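Local coordinates for paenibacillus xanthan lyase (Paenibacillus, PDB 6F2P), which cleaves the polysaccharide xanthan by a lyase reaction, as a multidomain, calcium-binding enzyme of polysaccharide lyase family 8, at residues 907-911 / 933-938. Residues are numbered along the deposited sequence; the frame is centred on the assembly and turned at random.
Sequences VIVDN and YGADYI. With CA (calcium ion), chain G.
Asp-910 and Asn-911 meet Tyr-933 and Asp-936 of a loop around a shared calcium ion, the centre of the contact between 907-911 and 933-938. Asp-910 binds the calcium through OD1 at 2.6 Å, while its OD2 lies at a longer 2.9 Å, so the chelation is lopsided; the amide oxygen OD1 of Asn-911 binds at 2.3 Å. The loop contributes main chain instead: the carbonyl oxygens of Tyr-933 and Asp-936 lie 2.3 and 2.4 Å from the ion, so the turn through Gly-934 and Ala-935 is pinned at two points. Asp-1032 OD1 completes the set of protein ligands.

A single hydrogen bond reinforces the site. The CG of Asn-911 stands between its backbone N and carbonyl carbon (chi1 52°), which swings OD1 to the metal and ND2 to Asp-936 OD1 (3.3 Å, N-H...O angle 157°), met from above the carboxylate plane. Amide and carboxylate planes are 44° apart, and the two partners should set the rotation of the amide. Asp-936 itself binds calcium through its backbone, yet its carboxylate adds a second probable negative charge near that of Asp-910, which the cation should offset.

Packing contacts flank the metal. The Tyr-933 ring presents its edge to Asp-910, with CD2 near OD1, and its phenol end makes an apolar contact with Ile-908, whose CG2 is 3.5 Å from CZ. Beyond the amide, Ile-938 CG2 packs against Asn-911 ND2.

Within the Golvesin C-terminal domain, the site joins 907-911 to the loop that leads into strand 937-939. Strands 907-910 and 937-939 both pair antiparallel with strand 1030-1039, which also carries Asp-1032, while Val-909 and Ile-938 pack onto strands 917-920 and 949-952 of the other sheet.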
loop_
_atom_site.group_PDB
_atom_site.type_symbol
_atom_site.label_atom_id
_atom_site.label_comp_id
_atom_site.label_asym_id
_atom_site.label_seq_id
_atom_site.Cartn_x
_atom_site.Cartn_y
_atom_site.Cartn_z
ATOM N N VAL A 907 27.752 21.460 -33.682
ATOM C CA VAL A 907 26.848 21.496 -34.830
ATOM C C VAL A 907 27.620 21.580 -36.147
ATOM O O VAL A 907 28.549 22.374 -36.268
ATOM C CB VAL A 907 25.884 22.692 -34.753
ATOM C CG1 VAL A 907 24.949 22.685 -35.952
ATOM C CG2 VAL A 907 25.088 22.659 -33.455
ATOM N N ILE A 908 27.252 20.752 -37.123
ATOM C CA ILE A 908 27.864 20.811 -38.452
ATOM C C ILE A 908 26.826 21.123 -39.526
ATOM O O ILE A 908 25.746 20.537 -39.548
ATOM C CB ILE A 908 28.566 19.493 -38.831
ATOM C CG1 ILE A 908 29.679 19.170 -37.837
ATOM C CG2 ILE A 908 29.118 19.566 -40.261
ATOM C CD1 ILE A 908 30.473 17.913 -38.181
ATOM N N VAL A 909 27.150 22.058 -40.413
ATOM C CA VAL A 909 26.267 22.365 -41.532
ATOM C C VAL A 909 26.991 22.168 -42.856
ATOM O O VAL A 909 28.011 22.804 -43.104
ATOM C CB VAL A 909 25.712 23.790 -41.446
ATOM C CG1 VAL A 909 24.619 23.978 -42.469
ATOM C CG2 VAL A 909 25.173 24.061 -40.053
ATOM N N ASP A 910 26.473 21.265 -43.688
ATOM C CA ASP A 910 27.055 20.992 -44.999
ATOM C C ASP A 910 26.264 21.770 -46.041
ATOM O O ASP A 910 25.181 22.260 -45.744
ATOM C CB ASP A 910 27.012 19.492 -45.300
ATOM C CG ASP A 910 27.912 19.099 -46.458
ATOM O OD1 ASP A 910 29.149 19.140 -46.284
ATOM O OD2 ASP A 910 27.386 18.746 -47.537
ATOM N N ASN A 911 26.798 21.906 -47.250
ATOM C CA ASN A 911 26.100 22.664 -48.288
ATOM C C ASN A 911 24.821 21.966 -48.740
ATOM O O ASN A 911 23.922 22.595 -49.308
ATOM C CB ASN A 911 27.012 22.898 -49.480
ATOM C CG ASN A 911 27.628 21.620 -49.985
ATOM O OD1 ASN A 911 28.517 21.057 -49.348
ATOM N ND2 ASN A 911 27.159 21.148 -51.135
ATOM N N TYR A 933 34.412 17.206 -46.460
ATOM C CA TYR A 933 33.024 17.326 -46.018
ATOM C C TYR A 933 31.845 17.059 -46.956
ATOM O O TYR A 933 31.486 17.877 -47.804
ATOM C CB TYR A 933 32.761 18.441 -45.002
ATOM C CG TYR A 933 31.945 17.860 -43.875
ATOM C CD1 TYR A 933 32.558 17.239 -42.789
ATOM C CD2 TYR A 933 30.559 17.846 -43.941
ATOM C CE1 TYR A 933 31.803 16.670 -41.769
ATOM C CE2 TYR A 933 29.802 17.285 -42.941
ATOM C CZ TYR A 933 30.422 16.698 -41.855
ATOM O OH TYR A 933 29.649 16.140 -40.858
ATOM N N GLY A 934 31.245 15.889 -46.732
ATOM C CA GLY A 934 30.135 15.383 -47.517
ATOM C C GLY A 934 30.633 14.717 -48.785
ATOM O O GLY A 934 31.820 14.404 -48.921
ATOM N N ALA A 935 29.720 14.493 -49.721
ATOM C CA ALA A 935 30.096 14.019 -51.041
ATOM C C ALA A 935 30.756 15.160 -51.800
ATOM O O ALA A 935 31.902 15.060 -52.254
ATOM C CB ALA A 935 28.864 13.539 -51.787
ATOM N N ASP A 936 30.021 16.262 -51.891
ATOM C CA ASP A 936 30.341 17.344 -52.803
ATOM C C ASP A 936 30.679 18.656 -52.091
ATOM O O ASP A 936 30.697 18.727 -50.860
ATOM C CB ASP A 936 29.145 17.576 -53.734
ATOM C CG ASP A 936 27.893 18.042 -52.986
ATOM O OD1 ASP A 936 27.874 17.991 -51.734
ATOM O OD2 ASP A 936 26.910 18.431 -53.653
ATOM N N TYR A 937 30.957 19.680 -52.897
ATOM C CA TYR A 937 31.016 21.072 -52.462
ATOM C C TYR A 937 30.460 21.916 -53.603
ATOM O O TYR A 937 30.192 21.393 -54.677
ATOM C CB TYR A 937 32.451 21.489 -52.141
ATOM C CG TYR A 937 33.469 21.082 -53.181
ATOM C CD1 TYR A 937 33.716 21.878 -54.292
ATOM C CD2 TYR A 937 34.190 19.903 -53.045
ATOM C CE1 TYR A 937 34.650 21.506 -55.241
ATOM C CE2 TYR A 937 35.128 19.523 -53.986
ATOM C CZ TYR A 937 35.355 20.325 -55.082
ATOM O OH TYR A 937 36.291 19.944 -56.021
ATOM N N ILE A 938 30.282 23.212 -53.383
ATOM C CA ILE A 938 29.777 24.072 -54.446
ATOM C C ILE A 938 30.712 25.251 -54.739
ATOM O O ILE A 938 31.563 25.595 -53.919
ATOM C CB ILE A 938 28.341 24.564 -54.155
ATOM C CG1 ILE A 938 28.263 25.258 -52.795
ATOM C CG2 ILE A 938 27.369 23.402 -54.190
ATOM C CD1 ILE A 938 26.894 25.841 -52.498
HETATM CA CA CA G . 29.949 19.390 -48.701
#